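Local coordinates for putative uncharacterized protein (Bacteroides vulgatus, PDB 4F7A) that probably binds glycans, perhaps mucin O-glycans, at the outer membrane as a SusD-like lipoprotein with a TPR-like helical fold, at residues N51-F64 and L252-T266. Sequence-based numbering, arbitrary orientation.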
loop_
_atom_site.group_PDB
_atom_site.type_symbol
_atom_site.label_atom_id
_atom_site.label_comp_id
_atom_site.label_asym_id
_atom_site.label_seq_id
_atom_site.Cartn_x
_atom_site.Cartn_y
_atom_site.Cartn_z
ATOM N N ASN A 51 -3.183 -6.534 8.272
ATOM C CA ASN A 51 -2.476 -6.035 9.453
ATOM C C ASN A 51 -1.371 -6.960 9.935
ATOM O O ASN A 51 -0.286 -6.492 10.320
ATOM C CB ASN A 51 -3.426 -5.715 10.608
ATOM C CG ASN A 51 -2.785 -4.827 11.652
ATOM O OD1 ASN A 51 -2.758 -5.182 12.827
ATOM N ND2 ASN A 51 -2.250 -3.646 11.225
ATOM N N LEU A 52 -1.621 -8.266 9.889
ATOM C CA LEU A 52 -0.602 -9.235 10.295
ATOM C C LEU A 52 0.363 -9.658 9.172
ATOM O O LEU A 52 1.226 -10.524 9.378
ATOM C CB LEU A 52 -1.241 -10.453 10.921
ATOM C CG LEU A 52 -1.886 -10.268 12.287
ATOM C CD1 LEU A 52 -2.767 -11.474 12.593
ATOM C CD2 LEU A 52 -0.840 -10.061 13.406
ATOM N N ASN A 53 0.216 -9.059 7.994
ATOM C CA ASN A 53 1.142 -9.259 6.890
ATOM C C ASN A 53 1.798 -7.919 6.495
ATOM O O ASN A 53 2.762 -7.474 7.108
ATOM C CB ASN A 53 0.385 -9.893 5.714
ATOM C CG ASN A 53 -0.159 -11.241 6.050
ATOM O OD1 ASN A 53 0.594 -12.217 6.138
ATOM N ND2 ASN A 53 -1.458 -11.322 6.221
ATOM N N HIS A 54 1.220 -7.248 5.519
ATOM C CA HIS A 54 1.823 -6.058 4.925
ATOM C C HIS A 54 2.145 -4.970 5.936
ATOM O O HIS A 54 3.155 -4.311 5.812
ATOM C CB HIS A 54 0.887 -5.470 3.870
ATOM C CG HIS A 54 0.335 -6.490 2.929
ATOM N ND1 HIS A 54 -0.508 -7.502 3.343
ATOM C CD2 HIS A 54 0.450 -6.620 1.586
ATOM C CE1 HIS A 54 -0.857 -8.233 2.296
ATOM N NE2 HIS A 54 -0.285 -7.721 1.219
ATOM N N ASP A 55 1.252 -4.741 6.886
ATOM C CA ASP A 55 1.418 -3.633 7.833
ATOM C C ASP A 55 2.615 -3.872 8.746
ATOM O O ASP A 55 3.232 -2.917 9.221
ATOM C CB ASP A 55 0.153 -3.446 8.677
ATOM C CG ASP A 55 -0.980 -2.736 7.921
ATOM O OD1 ASP A 55 -0.777 -2.300 6.760
ATOM O OD2 ASP A 55 -2.078 -2.614 8.507
HETATM N N MSE A 56 2.912 -5.142 9.011
HETATM C CA MSE A 56 4.087 -5.488 9.780
HETATM C C MSE A 56 5.330 -5.494 8.888
HETATM O O MSE A 56 6.372 -4.916 9.253
HETATM C CB MSE A 56 3.914 -6.849 10.458
HETATM C CG MSE A 56 5.187 -7.263 11.183
HETATM SE SE MSE A 56 5.006 -8.855 12.246
HETATM C CE MSE A 56 4.303 -9.981 10.956
ATOM N N PHE A 57 5.238 -6.128 7.712
ATOM C CA PHE A 57 6.399 -6.240 6.848
ATOM C C PHE A 57 6.855 -4.893 6.320
ATOM O O PHE A 57 8.056 -4.679 6.110
ATOM C CB PHE A 57 6.178 -7.248 5.720
ATOM C CG PHE A 57 5.917 -8.669 6.210
ATOM C CD1 PHE A 57 6.706 -9.243 7.195
ATOM C CD2 PHE A 57 4.881 -9.414 5.683
ATOM C CE1 PHE A 57 6.455 -10.525 7.629
ATOM C CE2 PHE A 57 4.638 -10.715 6.108
ATOM C CZ PHE A 57 5.419 -11.262 7.077
ATOM N N SER A 58 5.916 -3.959 6.193
ATOM C CA SER A 58 6.260 -2.577 5.870
ATOM C C SER A 58 7.150 -1.846 6.902
ATOM O O SER A 58 7.769 -0.806 6.577
ATOM C CB SER A 58 4.976 -1.761 5.701
ATOM O OG SER A 58 4.355 -1.495 6.950
ATOM N N GLY A 59 7.167 -2.355 8.125
ATOM C CA GLY A 59 7.835 -1.724 9.250
ATOM C C GLY A 59 6.982 -0.771 10.065
ATOM O O GLY A 59 7.450 -0.267 11.091
ATOM N N TYR A 60 5.730 -0.545 9.654
ATOM C CA TYR A 60 4.864 0.416 10.338
ATOM C C TYR A 60 4.380 -0.076 11.702
ATOM O O TYR A 60 4.386 0.681 12.680
ATOM C CB TYR A 60 3.587 0.722 9.547
ATOM C CG TYR A 60 3.713 1.560 8.308
ATOM C CD1 TYR A 60 4.838 2.355 8.046
ATOM C CD2 TYR A 60 2.672 1.590 7.399
ATOM C CE1 TYR A 60 4.900 3.145 6.883
ATOM C CE2 TYR A 60 2.736 2.352 6.245
ATOM C CZ TYR A 60 3.849 3.126 5.990
ATOM O OH TYR A 60 3.832 3.896 4.851
ATOM N N PHE A 61 3.882 -1.308 11.734
ATOM C CA PHE A 61 3.104 -1.811 12.880
ATOM C C PHE A 61 3.560 -3.174 13.361
ATOM O O PHE A 61 4.209 -3.937 12.637
ATOM C CB PHE A 61 1.600 -1.879 12.555
ATOM C CG PHE A 61 0.976 -0.544 12.267
ATOM C CD1 PHE A 61 0.828 0.398 13.278
ATOM C CD2 PHE A 61 0.512 -0.235 10.991
ATOM C CE1 PHE A 61 0.260 1.637 13.017
ATOM C CE2 PHE A 61 -0.073 1.022 10.728
ATOM C CZ PHE A 61 -0.177 1.951 11.755
ATOM N N HIS A 62 3.222 -3.478 14.610
ATOM C CA HIS A 62 3.469 -4.812 15.168
ATOM C C HIS A 62 2.462 -5.080 16.267
ATOM O O HIS A 62 1.995 -4.160 16.934
ATOM C CB HIS A 62 4.904 -4.934 15.693
ATOM C CG HIS A 62 5.430 -6.335 15.699
ATOM N ND1 HIS A 62 4.970 -7.294 16.576
ATOM C CD2 HIS A 62 6.372 -6.943 14.935
ATOM C CE1 HIS A 62 5.611 -8.433 16.357
ATOM N NE2 HIS A 62 6.465 -8.247 15.362
ATOM N N ASP A 63 2.063 -6.338 16.393
ATOM C CA ASP A 63 1.210 -6.776 17.472
ATOM C C ASP A 63 2.035 -6.888 18.755
ATOM O O ASP A 63 3.259 -6.838 18.701
ATOM C CB ASP A 63 0.548 -8.105 17.068
ATOM C CG ASP A 63 -0.830 -8.289 17.694
ATOM O OD1 ASP A 63 -0.909 -8.212 18.930
ATOM O OD2 ASP A 63 -1.822 -8.502 16.958
ATOM N N PHE A 64 1.379 -6.999 19.909
ATOM C CA PHE A 64 2.088 -7.237 21.174
ATOM C C PHE A 64 2.004 -8.700 21.616
ATOM O O PHE A 64 2.719 -9.115 22.542
ATOM C CB PHE A 64 1.533 -6.348 22.304
ATOM C CG PHE A 64 0.221 -6.832 22.865
ATOM C CD1 PHE A 64 -0.952 -6.696 22.153
ATOM C CD2 PHE A 64 0.168 -7.450 24.110
ATOM C CE1 PHE A 64 -2.165 -7.169 22.668
ATOM C CE2 PHE A 64 -1.044 -7.918 24.632
ATOM C CZ PHE A 64 -2.205 -7.780 23.901
ATOM N N LEU A 252 -8.378 -0.387 10.841
ATOM C CA LEU A 252 -7.174 -0.153 11.644
ATOM C C LEU A 252 -7.565 0.308 13.031
ATOM O O LEU A 252 -6.973 -0.118 14.018
ATOM C CB LEU A 252 -6.241 0.849 10.967
ATOM C CG LEU A 252 -4.927 1.202 11.672
ATOM C CD1 LEU A 252 -3.991 0.008 11.869
ATOM C CD2 LEU A 252 -4.218 2.322 10.879
ATOM N N ALA A 253 -8.592 1.159 13.103
ATOM C CA ALA A 253 -9.083 1.660 14.363
ATOM C C ALA A 253 -9.714 0.536 15.150
ATOM O O ALA A 253 -9.618 0.524 16.377
ATOM C CB ALA A 253 -10.103 2.862 14.157
ATOM N N GLY A 254 -10.333 -0.418 14.453
ATOM C CA GLY A 254 -10.898 -1.590 15.105
ATOM C C GLY A 254 -9.853 -2.463 15.768
ATOM O O GLY A 254 -10.019 -2.840 16.929
ATOM N N VAL A 255 -8.774 -2.771 15.040
ATOM C CA VAL A 255 -7.644 -3.538 15.598
ATOM C C VAL A 255 -6.937 -2.752 16.711
ATOM O O VAL A 255 -6.516 -3.342 17.718
ATOM C CB VAL A 255 -6.668 -4.006 14.497
ATOM C CG1 VAL A 255 -5.505 -4.813 15.068
ATOM C CG2 VAL A 255 -7.436 -4.838 13.436
ATOM N N ALA A 256 -6.846 -1.435 16.560
ATOM C CA ALA A 256 -6.306 -0.577 17.630
ATOM C C ALA A 256 -7.165 -0.701 18.892
ATOM O O ALA A 256 -6.636 -0.715 20.011
ATOM C CB ALA A 256 -6.221 0.843 17.212
ATOM N N GLY A 257 -8.481 -0.805 18.704
ATOM C CA GLY A 257 -9.409 -0.971 19.810
ATOM C C GLY A 257 -9.201 -2.276 20.553
ATOM O O GLY A 257 -9.503 -2.361 21.727
ATOM N N TRP A 258 -8.680 -3.291 19.876
ATOM C CA TRP A 258 -8.296 -4.537 20.541
ATOM C C TRP A 258 -6.924 -4.478 21.225
ATOM O O TRP A 258 -6.493 -5.447 21.829
ATOM C CB TRP A 258 -8.251 -5.683 19.545
ATOM C CG TRP A 258 -9.530 -5.986 18.866
ATOM C CD1 TRP A 258 -10.789 -5.630 19.266
ATOM C CD2 TRP A 258 -9.688 -6.793 17.693
ATOM N NE1 TRP A 258 -11.722 -6.153 18.388
ATOM C CE2 TRP A 258 -11.069 -6.866 17.416
ATOM C CE3 TRP A 258 -8.796 -7.469 16.857
ATOM C CZ2 TRP A 258 -11.575 -7.576 16.324
ATOM C CZ3 TRP A 258 -9.301 -8.169 15.772
ATOM C CH2 TRP A 258 -10.678 -8.225 15.525
ATOM N N GLY A 259 -6.227 -3.362 21.097
ATOM C CA GLY A 259 -4.925 -3.199 21.697
ATOM C C GLY A 259 -3.778 -3.822 20.920
ATOM O O GLY A 259 -2.766 -4.153 21.513
ATOM N N GLU A 260 -3.893 -3.932 19.597
ATOM C CA GLU A 260 -2.946 -4.744 18.799
ATOM C C GLU A 260 -2.143 -4.005 17.724
ATOM O O GLU A 260 -1.501 -4.646 16.903
ATOM C CB GLU A 260 -3.696 -5.942 18.176
ATOM C CG GLU A 260 -4.066 -7.001 19.208
ATOM C CD GLU A 260 -4.733 -8.220 18.608
ATOM O OE1 GLU A 260 -4.095 -8.933 17.812
ATOM O OE2 GLU A 260 -5.898 -8.484 18.953
ATOM N N THR A 261 -2.135 -2.668 17.747
ATOM C CA THR A 261 -1.417 -1.876 16.739
ATOM C C THR A 261 -0.322 -1.009 17.358
ATOM O O THR A 261 -0.552 0.146 17.700
ATOM C CB THR A 261 -2.411 -0.984 15.974
ATOM O OG1 THR A 261 -3.143 -0.196 16.915
ATOM C CG2 THR A 261 -3.379 -1.845 15.143
ATOM N N TYR A 262 0.864 -1.591 17.522
ATOM C CA TYR A 262 2.013 -0.889 18.072
ATOM C C TYR A 262 2.904 -0.373 16.962
ATOM O O TYR A 262 2.895 -0.891 15.841
ATOM C CB TYR A 262 2.841 -1.807 19.005
ATOM C CG TYR A 262 2.176 -2.045 20.325
ATOM C CD1 TYR A 262 1.069 -2.898 20.430
ATOM C CD2 TYR A 262 2.601 -1.374 21.469
ATOM C CE1 TYR A 262 0.454 -3.117 21.644
ATOM C CE2 TYR A 262 1.969 -1.579 22.684
ATOM C CZ TYR A 262 0.892 -2.442 22.763
ATOM O OH TYR A 262 0.250 -2.651 23.983
HETATM N N MSE A 263 3.669 0.647 17.307
HETATM C CA MSE A 263 4.706 1.223 16.472
HETATM C C MSE A 263 5.810 0.210 16.148
HETATM O O MSE A 263 6.242 -0.529 17.018
HETATM C CB MSE A 263 5.332 2.388 17.246
HETATM C CG MSE A 263 6.197 3.304 16.418
HETATM SE SE MSE A 263 6.919 4.690 17.536
HETATM C CE MSE A 263 7.222 6.039 16.177
ATOM N N GLY A 264 6.271 0.176 14.895
ATOM C CA GLY A 264 7.395 -0.697 14.534
ATOM C C GLY A 264 8.743 -0.038 14.802
ATOM O O GLY A 264 8.863 1.196 14.797
ATOM N N ALA A 265 9.763 -0.848 15.069
ATOM C CA ALA A 265 11.122 -0.334 15.334
ATOM C C ALA A 265 11.709 0.580 14.243
ATOM O O ALA A 265 12.387 1.562 14.562
ATOM C CB ALA A 265 12.108 -1.505 15.618
ATOM N N THR A 266 11.460 0.295 12.972
ATOM C CA THR A 266 12.044 1.108 11.907
ATOM C C THR A 266 11.425 2.488 11.864
ATOM O O THR A 266 12.140 3.445 11.741
ATOM C CB THR A 266 11.982 0.461 10.483
ATOM O OG1 THR A 266 12.539 -0.871 10.517
ATOM C CG2 THR A 266 12.789 1.288 9.498
HETATM O O HOH W 1 -0.494 -4.369 14.319
HETATM O O HOH W 2 9.777 -1.660 11.914
#
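N51, its CG anti to the backbone N (chi1 -163°), brings its amide oxygen against CG1 of V255, and a bridging water spans OD1 of N51 and the carbonyl O of E260, donating to both. On its other branch ND2 gives D55 OD2 a nearly straight bond (2.9 Å, 167°) within the amide plane, which fixes the flip of the carboxamide. With an alanine at this position, the water would probably lose one of its two acceptors and D55 OD2 its amide donor. At G59 a second water accepts from T266 N and donates to G59 O. Y60 O then receives G264 N (3.0 Å). F61 turns one ring face to L252 CD1, offset toward the rim, while H62 and Y262 form a hydrogen-bonded antiparallel pair through reciprocal bonds of 2.9 Å between each N and the other's O. D63 OD2 lies 2.5 Å from E260 OE1, the carboxylate planes 49° apart. F64 sets CB 3.5 Å from Y262 CE1, the rings meeting obliquely; the tyrosine hydroxyl bonds Q313 O. A two-stranded antiparallel ribbon thus joins distant parts of the SusD-like chain, with waters linking polar groups beside it, and the short oxygen-oxygen approach suggests that D63 or E260 probably holds a proton and donates it to the other.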